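Local coordinates for protein type-2Ba cytolytic delta-endotoxin (Bacillus thuringiensis serovar israelensis, PDB 2RCI) that probably kills the larvae of dipteran insects by forming pores in the epithelial cell membrane of the midgut, at residues Phe110-Trp124 and Lys166-Tyr180. Residues are numbered along the deposited sequence; the frame is centred on the assembly and turned at random.
Sequences FTNLEPQVDENWIVW and KQQLLFITIKDSARY
With CG anti to the backbone N (chi1 -164°) and the chain extended beyond it, K166 runs out straight across the indole of W124, whose CG is anti to the carbonyl carbon, an orientation in which one ring face meets the lysine chain. The result is a cation-pi contact in the Cyt-toxin alpha/beta fold, a sheet between two helix layers: K166 NZ stands 4.2 Å from the centroid of the W124 five-membered ring, only 10° off its normal. K166 CE touches the same face, 3.6 Å from W124 CE2, while I122 CD1 packs on the opposite face. W124 NE1 donates to V117 O, in the carbonyl plane (2.9 Å), which helps set the turn of the indole. V117 CG2 and W124 CZ2 both pack on L170 CD2, continuing the apolar layer to L113 and L169. Loop 111-121 and the start of strand 122-127 thus meet helix 166-169 and the turns after it. The one direct backbone bond, E114 N to L170 O (3.3 Å), is weak; one water accepts from L113 N and donates to L169 O, another connects N112 N with I172 O. F110 and Y180, both buried, form an offset edge-to-face pair, F110 edge to Y180 face, planes 82° apart, and one water hydrogen-bonds both F110 O and Y180 OH, each at 2.8 Å.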
ATOM      1  N   PHE A 110       2.029 -10.109  -1.941  1.00 16.99           N
ATOM      2  CA  PHE A 110       2.623 -11.344  -1.389  1.00 17.61           C
ATOM      3  C   PHE A 110       2.672 -12.493  -2.394  1.00 17.60           C
ATOM      4  O   PHE A 110       3.449 -13.461  -2.210  1.00 17.58           O
ATOM      5  CB  PHE A 110       1.847 -11.800  -0.147  1.00 18.07           C
ATOM      6  CG  PHE A 110       1.860 -10.811   0.959  1.00 19.23           C
ATOM      7  CD1 PHE A 110       3.053 -10.549   1.654  1.00 19.08           C
ATOM      8  CD2 PHE A 110       0.701 -10.083   1.280  1.00 17.89           C
ATOM      9  CE1 PHE A 110       3.089  -9.643   2.699  1.00 19.38           C
ATOM     10  CE2 PHE A 110       0.727  -9.115   2.343  1.00 18.14           C
ATOM     11  CZ  PHE A 110       1.926  -8.917   3.060  1.00 19.25           C
ATOM     12  N   THR A 111       1.812 -12.433  -3.413  1.00 17.78           N
ATOM     13  CA  THR A 111       1.669 -13.528  -4.401  1.00 16.58           C
ATOM     14  C   THR A 111       1.667 -12.940  -5.824  1.00 17.76           C
ATOM     15  O   THR A 111       1.690 -11.724  -5.990  1.00 16.83           O
ATOM     16  CB  THR A 111       0.365 -14.406  -4.170  1.00 16.52           C
ATOM     17  OG1 THR A 111      -0.809 -13.621  -4.418  1.00 16.70           O
ATOM     18  CG2 THR A 111       0.315 -15.026  -2.735  1.00 17.07           C
ATOM     19  N   ASN A 112       1.623 -13.809  -6.840  1.00 17.22           N
ATOM     20  CA  ASN A 112       1.791 -13.395  -8.215  1.00 18.72           C
ATOM     21  C   ASN A 112       3.049 -12.520  -8.362  1.00 18.72           C
ATOM     22  O   ASN A 112       3.025 -11.549  -9.100  1.00 18.37           O
ATOM     23  CB  ASN A 112       0.580 -12.598  -8.698  1.00 18.96           C
ATOM     24  CG  ASN A 112      -0.694 -13.397  -8.681  1.00 24.12           C
ATOM     25  OD1 ASN A 112      -0.736 -14.526  -9.175  1.00 26.58           O
ATOM     26  ND2 ASN A 112      -1.761 -12.804  -8.128  1.00 26.81           N
ATOM     27  N   LEU A 113       4.107 -12.851  -7.625  1.00 19.34           N
ATOM     28  CA  LEU A 113       5.310 -12.018  -7.620  1.00 20.81           C
ATOM     29  C   LEU A 113       6.125 -12.238  -8.896  1.00 21.74           C
ATOM     30  O   LEU A 113       6.815 -11.330  -9.347  1.00 21.09           O
ATOM     31  CB  LEU A 113       6.174 -12.271  -6.365  1.00 20.61           C
ATOM     32  CG  LEU A 113       5.545 -11.860  -5.028  1.00 20.32           C
ATOM     33  CD1 LEU A 113       6.506 -12.179  -3.878  1.00 20.51           C
ATOM     34  CD2 LEU A 113       5.240 -10.365  -5.102  1.00 20.60           C
ATOM     35  N   GLU A 114       6.037 -13.442  -9.476  1.00 23.43           N
ATOM     36  CA  GLU A 114       6.814 -13.745 -10.691  1.00 24.37           C
ATOM     37  C   GLU A 114       6.599 -12.707 -11.828  1.00 24.08           C
ATOM     38  O   GLU A 114       7.573 -12.117 -12.278  1.00 23.39           O
ATOM     39  CB  GLU A 114       6.604 -15.203 -11.124  1.00 24.77           C
ATOM     40  CG  GLU A 114       7.427 -15.650 -12.316  1.00 29.52           C
ATOM     41  CD  GLU A 114       6.602 -15.677 -13.573  1.00 36.12           C
ATOM     42  OE1 GLU A 114       6.434 -14.617 -14.205  1.00 38.01           O
ATOM     43  OE2 GLU A 114       6.101 -16.767 -13.926  1.00 41.24           O
ATOM     44  N   PRO A 115       5.332 -12.433 -12.242  1.00 24.37           N
ATOM     45  CA  PRO A 115       5.103 -11.359 -13.259  1.00 24.97           C
ATOM     46  C   PRO A 115       5.520  -9.944 -12.840  1.00 24.41           C
ATOM     47  O   PRO A 115       5.759  -9.096 -13.690  1.00 25.45           O
ATOM     48  CB  PRO A 115       3.588 -11.407 -13.522  1.00 25.11           C
ATOM     49  CG  PRO A 115       3.010 -12.125 -12.360  1.00 25.20           C
ATOM     50  CD  PRO A 115       4.068 -13.090 -11.852  1.00 24.49           C
ATOM     51  N   GLN A 116       5.627  -9.702 -11.540  1.00 24.02           N
ATOM     52  CA  GLN A 116       5.896  -8.360 -11.026  1.00 22.95           C
ATOM     53  C   GLN A 116       7.382  -8.151 -10.744  1.00 23.32           C
ATOM     54  O   GLN A 116       7.799  -7.088 -10.259  1.00 22.42           O
ATOM     55  CB  GLN A 116       5.128  -8.164  -9.712  1.00 22.99           C
ATOM     56  CG  GLN A 116       3.599  -8.226  -9.823  1.00 22.23           C
ATOM     57  CD  GLN A 116       2.970  -8.034  -8.454  1.00 21.70           C
ATOM     58  OE1 GLN A 116       2.546  -8.994  -7.802  1.00 22.07           O
ATOM     59  NE2 GLN A 116       3.000  -6.807  -7.972  1.00 19.01           N
ATOM     60  N   VAL A 117       8.186  -9.156 -11.068  1.00 23.56           N
ATOM     61  CA  VAL A 117       9.549  -9.248 -10.510  1.00 24.21           C
ATOM     62  C   VAL A 117      10.382  -7.993 -10.781  1.00 24.30           C
ATOM     63  O   VAL A 117      11.163  -7.568  -9.923  1.00 23.79           O
ATOM     64  CB  VAL A 117      10.254 -10.618 -10.915  1.00 24.78           C
ATOM     65  CG1 VAL A 117      10.634 -10.656 -12.405  1.00 26.58           C
ATOM     66  CG2 VAL A 117      11.459 -10.914 -10.024  1.00 24.76           C
ATOM     67  N   ASP A 118      10.202  -7.393 -11.966  1.00 24.79           N
ATOM     68  CA  ASP A 118      10.987  -6.239 -12.390  1.00 26.32           C
ATOM     69  C   ASP A 118      10.234  -4.913 -12.344  1.00 26.34           C
ATOM     70  O   ASP A 118      10.726  -3.911 -12.873  1.00 25.41           O
ATOM     71  CB  ASP A 118      11.545  -6.446 -13.815  1.00 27.74           C
ATOM     72  CG  ASP A 118      12.495  -7.618 -13.906  1.00 29.61           C
ATOM     73  OD1 ASP A 118      13.371  -7.738 -13.032  1.00 33.82           O
ATOM     74  OD2 ASP A 118      12.350  -8.437 -14.844  1.00 34.73           O
ATOM     75  N   GLU A 119       9.066  -4.897 -11.702  1.00 25.10           N
ATOM     76  CA  GLU A 119       8.258  -3.681 -11.644  1.00 25.21           C
ATOM     77  C   GLU A 119       8.859  -2.680 -10.655  1.00 25.75           C
ATOM     78  O   GLU A 119       9.528  -3.071  -9.687  1.00 24.56           O
ATOM     79  CB  GLU A 119       6.803  -4.012 -11.321  1.00 24.74           C
ATOM     80  CG  GLU A 119       6.135  -4.953 -12.367  1.00 26.41           C
ATOM     81  CD  GLU A 119       5.519  -4.216 -13.567  1.00 31.33           C
ATOM     82  OE1 GLU A 119       5.934  -3.072 -13.875  1.00 30.30           O
ATOM     83  OE2 GLU A 119       4.585  -4.790 -14.185  1.00 32.99           O
ATOM     84  N   ASN A 120       8.604  -1.397 -10.896  1.00 26.10           N
ATOM     85  CA  ASN A 120       9.192  -0.339 -10.098  1.00 27.41           C
ATOM     86  C   ASN A 120       8.715  -0.310  -8.654  1.00 26.69           C
ATOM     87  O   ASN A 120       9.474   0.095  -7.764  1.00 27.95           O
ATOM     88  CB  ASN A 120       8.981   1.023 -10.766  1.00 28.65           C
ATOM     89  CG  ASN A 120       9.855   1.198 -11.991  1.00 32.20           C
ATOM     90  OD1 ASN A 120      10.875   0.518 -12.140  1.00 37.52           O
ATOM     91  ND2 ASN A 120       9.445   2.093 -12.891  1.00 36.81           N
ATOM     92  N   TRP A 121       7.492  -0.788  -8.427  1.00 24.16           N
ATOM     93  CA  TRP A 121       6.885  -0.758  -7.102  1.00 23.05           C
ATOM     94  C   TRP A 121       7.366  -1.842  -6.143  1.00 21.84           C
ATOM     95  O   TRP A 121       6.978  -1.840  -4.985  1.00 21.12           O
ATOM     96  CB  TRP A 121       5.359  -0.807  -7.183  1.00 23.57           C
ATOM     97  CG  TRP A 121       4.797  -1.979  -7.903  1.00 23.18           C
ATOM     98  CD1 TRP A 121       4.597  -3.231  -7.409  1.00 22.88           C
ATOM     99  CD2 TRP A 121       4.320  -1.998  -9.259  1.00 22.48           C
ATOM    100  NE1 TRP A 121       4.031  -4.036  -8.373  1.00 23.02           N
ATOM    101  CE2 TRP A 121       3.855  -3.307  -9.518  1.00 23.70           C
ATOM    102  CE3 TRP A 121       4.246  -1.041 -10.277  1.00 24.70           C
ATOM    103  CZ2 TRP A 121       3.317  -3.683 -10.757  1.00 24.04           C
ATOM    104  CZ3 TRP A 121       3.716  -1.417 -11.513  1.00 23.27           C
ATOM    105  CH2 TRP A 121       3.253  -2.731 -11.736  1.00 24.39           C
ATOM    106  N   ILE A 122       8.175  -2.781  -6.635  1.00 20.65           N
ATOM    107  CA  ILE A 122       8.776  -3.787  -5.754  1.00 21.11           C
ATOM    108  C   ILE A 122      10.288  -3.587  -5.760  1.00 20.59           C
ATOM    109  O   ILE A 122      10.866  -3.353  -6.818  1.00 20.93           O
ATOM    110  CB  ILE A 122       8.398  -5.236  -6.187  1.00 21.55           C
ATOM    111  CG1 ILE A 122       8.848  -6.256  -5.133  1.00 22.16           C
ATOM    112  CG2 ILE A 122       8.984  -5.556  -7.568  1.00 22.53           C
ATOM    113  CD1 ILE A 122       8.055  -7.615  -5.184  1.00 21.50           C
ATOM    114  N   VAL A 123      10.911  -3.692  -4.590  1.00 20.13           N
ATOM    115  CA  VAL A 123      12.356  -3.441  -4.475  1.00 20.43           C
ATOM    116  C   VAL A 123      12.960  -4.645  -3.763  1.00 19.80           C
ATOM    117  O   VAL A 123      12.736  -4.856  -2.565  1.00 19.41           O
ATOM    118  CB  VAL A 123      12.655  -2.144  -3.665  1.00 20.22           C
ATOM    119  CG1 VAL A 123      14.165  -1.868  -3.613  1.00 21.37           C
ATOM    120  CG2 VAL A 123      11.916  -0.954  -4.221  1.00 21.37           C
ATOM    121  N   TRP A 124      13.715  -5.459  -4.493  1.00 20.40           N
ATOM    122  CA  TRP A 124      14.341  -6.618  -3.846  1.00 20.43           C
ATOM    123  C   TRP A 124      15.532  -6.140  -3.006  1.00 21.22           C
ATOM    124  O   TRP A 124      16.274  -5.263  -3.448  1.00 20.52           O
ATOM    125  CB  TRP A 124      14.769  -7.665  -4.887  1.00 20.96           C
ATOM    126  CG  TRP A 124      13.577  -8.196  -5.685  1.00 19.83           C
ATOM    127  CD1 TRP A 124      13.245  -7.901  -6.977  1.00 20.44           C
ATOM    128  CD2 TRP A 124      12.536  -9.062  -5.185  1.00 19.96           C
ATOM    129  NE1 TRP A 124      12.060  -8.548  -7.321  1.00 20.12           N
ATOM    130  CE2 TRP A 124      11.612  -9.259  -6.239  1.00 21.43           C
ATOM    131  CE3 TRP A 124      12.297  -9.678  -3.946  1.00 18.96           C
ATOM    132  CZ2 TRP A 124      10.471 -10.077  -6.100  1.00 19.87           C
ATOM    133  CZ3 TRP A 124      11.147 -10.491  -3.801  1.00 21.59           C
ATOM    134  CH2 TRP A 124      10.259 -10.677  -4.884  1.00 20.87           C
ATOM    135  N   LYS A 166      14.069 -16.726  -2.784  1.00 21.83           N
ATOM    136  CA  LYS A 166      13.333 -15.976  -3.830  1.00 22.38           C
ATOM    137  C   LYS A 166      12.648 -16.819  -4.909  1.00 22.23           C
ATOM    138  O   LYS A 166      11.496 -16.551  -5.269  1.00 19.77           O
ATOM    139  CB  LYS A 166      14.254 -14.972  -4.509  1.00 22.63           C
ATOM    140  CG  LYS A 166      13.524 -13.882  -5.315  1.00 22.29           C
ATOM    141  CD  LYS A 166      14.455 -13.290  -6.373  1.00 23.63           C
ATOM    142  CE  LYS A 166      13.923 -11.987  -6.945  1.00 24.50           C
ATOM    143  NZ  LYS A 166      14.616 -11.659  -8.249  1.00 26.37           N
ATOM    144  N   GLN A 167      13.363 -17.813  -5.449  1.00 22.92           N
ATOM    145  CA  GLN A 167      12.818 -18.646  -6.521  1.00 23.21           C
ATOM    146  C   GLN A 167      11.502 -19.318  -6.175  1.00 22.20           C
ATOM    147  O   GLN A 167      10.635 -19.453  -7.046  1.00 22.98           O
ATOM    148  CB  GLN A 167      13.830 -19.703  -6.993  1.00 24.43           C
ATOM    149  CG  GLN A 167      15.071 -19.126  -7.686  1.00 29.08           C
ATOM    150  CD  GLN A 167      14.766 -18.116  -8.781  1.00 33.76           C
ATOM    151  OE1 GLN A 167      15.224 -16.969  -8.725  1.00 35.92           O
ATOM    152  NE2 GLN A 167      13.999 -18.533  -9.783  1.00 34.57           N
ATOM    153  N   GLN A 168      11.372 -19.761  -4.923  1.00 21.10           N
ATOM    154  CA  GLN A 168      10.139 -20.353  -4.418  1.00 20.62           C
ATOM    155  C   GLN A 168       9.119 -19.253  -4.113  1.00 20.11           C
ATOM    156  O   GLN A 168       7.933 -19.425  -4.397  1.00 17.90           O
ATOM    157  CB  GLN A 168      10.382 -21.214  -3.160  1.00 21.45           C
ATOM    158  CG  GLN A 168      10.893 -22.619  -3.478  1.00 24.71           C
ATOM    159  CD  GLN A 168      12.365 -22.630  -3.826  1.00 28.98           C
ATOM    160  OE1 GLN A 168      13.184 -22.065  -3.099  1.00 31.85           O
ATOM    161  NE2 GLN A 168      12.713 -23.276  -4.944  1.00 30.47           N
ATOM    162  N   LEU A 169       9.586 -18.132  -3.545  1.00 18.96           N
ATOM    163  CA  LEU A 169       8.674 -17.015  -3.225  1.00 19.28           C
ATOM    164  C   LEU A 169       7.936 -16.511  -4.465  1.00 18.97           C
ATOM    165  O   LEU A 169       6.771 -16.063  -4.369  1.00 19.00           O
ATOM    166  CB  LEU A 169       9.419 -15.847  -2.551  1.00 19.04           C
ATOM    167  CG  LEU A 169       8.489 -14.803  -1.881  1.00 19.27           C
ATOM    168  CD1 LEU A 169       7.896 -15.374  -0.641  1.00 18.10           C
ATOM    169  CD2 LEU A 169       9.283 -13.518  -1.561  1.00 20.59           C
ATOM    170  N   LEU A 170       8.599 -16.568  -5.624  1.00 18.28           N
ATOM    171  CA  LEU A 170       8.019 -16.087  -6.876  1.00 18.64           C
ATOM    172  C   LEU A 170       6.761 -16.874  -7.254  1.00 18.45           C
ATOM    173  O   LEU A 170       5.955 -16.434  -8.089  1.00 19.07           O
ATOM    174  CB  LEU A 170       9.057 -16.169  -8.018  1.00 18.91           C
ATOM    175  CG  LEU A 170      10.206 -15.134  -7.972  1.00 18.86           C
ATOM    176  CD1 LEU A 170      11.101 -15.305  -9.223  1.00 21.50           C
ATOM    177  CD2 LEU A 170       9.696 -13.699  -7.882  1.00 21.14           C
ATOM    178  N   PHE A 171       6.594 -18.023  -6.612  1.00 18.96           N
ATOM    179  CA  PHE A 171       5.431 -18.880  -6.864  1.00 19.67           C
ATOM    180  C   PHE A 171       4.567 -19.186  -5.633  1.00 19.55           C
ATOM    181  O   PHE A 171       3.666 -20.050  -5.685  1.00 19.56           O
ATOM    182  CB  PHE A 171       5.891 -20.162  -7.554  1.00 20.19           C
ATOM    183  CG  PHE A 171       6.387 -19.924  -8.943  1.00 22.45           C
ATOM    184  CD1 PHE A 171       5.507 -19.937 -10.015  1.00 23.89           C
ATOM    185  CD2 PHE A 171       7.724 -19.596  -9.171  1.00 25.18           C
ATOM    186  CE1 PHE A 171       5.960 -19.661 -11.323  1.00 22.70           C
ATOM    187  CE2 PHE A 171       8.189 -19.324 -10.477  1.00 25.33           C
ATOM    188  CZ  PHE A 171       7.298 -19.362 -11.545  1.00 23.06           C
ATOM    189  N   ILE A 172       4.833 -18.488  -4.534  1.00 19.12           N
ATOM    190  CA  ILE A 172       4.064 -18.703  -3.310  1.00 18.78           C
ATOM    191  C   ILE A 172       2.585 -18.309  -3.529  1.00 18.64           C
ATOM    192  O   ILE A 172       2.284 -17.394  -4.303  1.00 17.75           O
ATOM    193  CB  ILE A 172       4.675 -17.959  -2.089  1.00 18.36           C
ATOM    194  CG1 ILE A 172       4.221 -18.635  -0.774  1.00 18.51           C
ATOM    195  CG2 ILE A 172       4.340 -16.479  -2.102  1.00 19.11           C
ATOM    196  CD1 ILE A 172       5.029 -18.157   0.500  1.00 18.66           C
ATOM    197  N   THR A 173       1.686 -19.050  -2.890  1.00 19.30           N
ATOM    198  CA  THR A 173       0.232 -18.850  -3.079  1.00 18.87           C
ATOM    199  C   THR A 173      -0.442 -18.433  -1.782  1.00 18.01           C
ATOM    200  O   THR A 173       0.159 -18.469  -0.697  1.00 18.02           O
ATOM    201  CB  THR A 173      -0.499 -20.133  -3.626  1.00 18.91           C
ATOM    202  OG1 THR A 173      -0.645 -21.102  -2.580  1.00 20.10           O
ATOM    203  CG2 THR A 173       0.270 -20.755  -4.839  1.00 21.59           C
ATOM    204  N   ILE A 174      -1.721 -18.059  -1.883  1.00 17.19           N
ATOM    205  CA  ILE A 174      -2.451 -17.615  -0.701  1.00 16.69           C
ATOM    206  C   ILE A 174      -2.662 -18.770   0.306  1.00 16.40           C
ATOM    207  O   ILE A 174      -2.909 -18.533   1.467  1.00 15.58           O
ATOM    208  CB  ILE A 174      -3.793 -16.931  -1.065  1.00 17.20           C
ATOM    209  CG1 ILE A 174      -4.698 -17.889  -1.849  1.00 16.73           C
ATOM    210  CG2 ILE A 174      -3.563 -15.669  -1.873  1.00 16.16           C
ATOM    211  CD1 ILE A 174      -6.170 -17.429  -1.871  1.00 17.75           C
ATOM    212  N   LYS A 175      -2.542 -20.014  -0.155  1.00 17.49           N
ATOM    213  CA  LYS A 175      -2.691 -21.186   0.717  1.00 17.75           C
ATOM    214  C   LYS A 175      -1.399 -21.663   1.394  1.00 18.54           C
ATOM    215  O   LYS A 175      -1.445 -22.542   2.274  1.00 17.69           O
ATOM    216  CB  LYS A 175      -3.363 -22.344  -0.044  1.00 19.45           C
ATOM    217  CG  LYS A 175      -4.674 -22.012  -0.686  1.00 21.70           C
ATOM    218  CD  LYS A 175      -5.781 -21.707   0.335  1.00 24.76           C
ATOM    219  CE  LYS A 175      -7.084 -21.330  -0.386  1.00 29.65           C
ATOM    220  NZ  LYS A 175      -7.627 -22.425  -1.270  1.00 29.83           N
ATOM    221  N   ASP A 176      -0.267 -21.070   1.024  1.00 17.71           N
ATOM    222  CA  ASP A 176       1.016 -21.424   1.607  1.00 19.06           C
ATOM    223  C   ASP A 176       1.217 -20.668   2.912  1.00 18.68           C
ATOM    224  O   ASP A 176       0.582 -19.632   3.135  1.00 17.89           O
ATOM    225  CB  ASP A 176       2.160 -21.098   0.649  1.00 18.81           C
ATOM    226  CG  ASP A 176       2.183 -21.992  -0.576  1.00 22.47           C
ATOM    227  OD1 ASP A 176       2.059 -23.232  -0.436  1.00 24.85           O
ATOM    228  OD2 ASP A 176       2.349 -21.449  -1.685  1.00 21.44           O
ATOM    229  N   SER A 177       2.094 -21.195   3.758  1.00 18.33           N
ATOM    230  CA  SER A 177       2.473 -20.556   5.009  1.00 18.24           C
ATOM    231  C   SER A 177       3.985 -20.345   5.017  1.00 19.00           C
ATOM    232  O   SER A 177       4.744 -21.122   4.417  1.00 19.52           O
ATOM    233  CB  SER A 177       2.077 -21.408   6.221  1.00 18.83           C
ATOM    234  OG  SER A 177       0.664 -21.572   6.339  1.00 20.13           O
ATOM    235  N   ALA A 178       4.408 -19.300   5.704  1.00 19.22           N
ATOM    236  CA  ALA A 178       5.815 -19.038   5.892  1.00 18.61           C
ATOM    237  C   ALA A 178       5.951 -18.096   7.062  1.00 19.25           C
ATOM    238  O   ALA A 178       4.951 -17.585   7.598  1.00 17.47           O
ATOM    239  CB  ALA A 178       6.440 -18.422   4.621  1.00 18.57           C
ATOM    240  N   ARG A 179       7.197 -17.854   7.458  1.00 19.67           N
ATOM    241  CA  ARG A 179       7.447 -16.986   8.580  1.00 20.50           C
ATOM    242  C   ARG A 179       7.672 -15.597   7.999  1.00 20.03           C
ATOM    243  O   ARG A 179       8.656 -15.361   7.264  1.00 20.34           O
ATOM    244  CB  ARG A 179       8.648 -17.451   9.410  1.00 21.41           C
ATOM    245  CG  ARG A 179       8.855 -16.593  10.643  1.00 24.44           C
ATOM    246  CD  ARG A 179       9.912 -17.171  11.583  1.00 29.28           C
ATOM    247  NE  ARG A 179      10.253 -16.159  12.569  1.00 35.68           N
ATOM    248  CZ  ARG A 179       9.587 -15.953  13.697  1.00 38.26           C
ATOM    249  NH1 ARG A 179       8.542 -16.719  14.019  1.00 41.69           N
ATOM    250  NH2 ARG A 179       9.981 -14.981  14.511  1.00 40.85           N
ATOM    251  N   TYR A 180       6.701 -14.730   8.279  1.00 19.16           N
ATOM    252  CA  TYR A 180       6.677 -13.349   7.785  1.00 18.49           C
ATOM    253  C   TYR A 180       6.955 -12.344   8.856  1.00 18.57           C
ATOM    254  O   TYR A 180       6.402 -12.419   9.978  1.00 18.13           O
ATOM    255  CB  TYR A 180       5.322 -12.980   7.150  1.00 18.00           C
ATOM    256  CG  TYR A 180       5.171 -13.451   5.726  1.00 17.56           C
ATOM    257  CD1 TYR A 180       4.564 -14.690   5.427  1.00 16.03           C
ATOM    258  CD2 TYR A 180       5.634 -12.675   4.672  1.00 17.34           C
ATOM    259  CE1 TYR A 180       4.447 -15.122   4.094  1.00 15.37           C
ATOM    260  CE2 TYR A 180       5.504 -13.081   3.358  1.00 16.35           C
ATOM    261  CZ  TYR A 180       4.911 -14.311   3.076  1.00 15.90           C
ATOM    262  OH  TYR A 180       4.790 -14.677   1.765  1.00 15.09           O
TER
HETATM  263  O   HOH W   1       5.335 -12.906  -0.284  1.00 17.13           O
HETATM  264  O   HOH W   2       1.639 -16.856  -6.846  1.00 24.54           O
HETATM  265  O   HOH W   3       4.387 -15.232  -5.593  1.00 23.63           O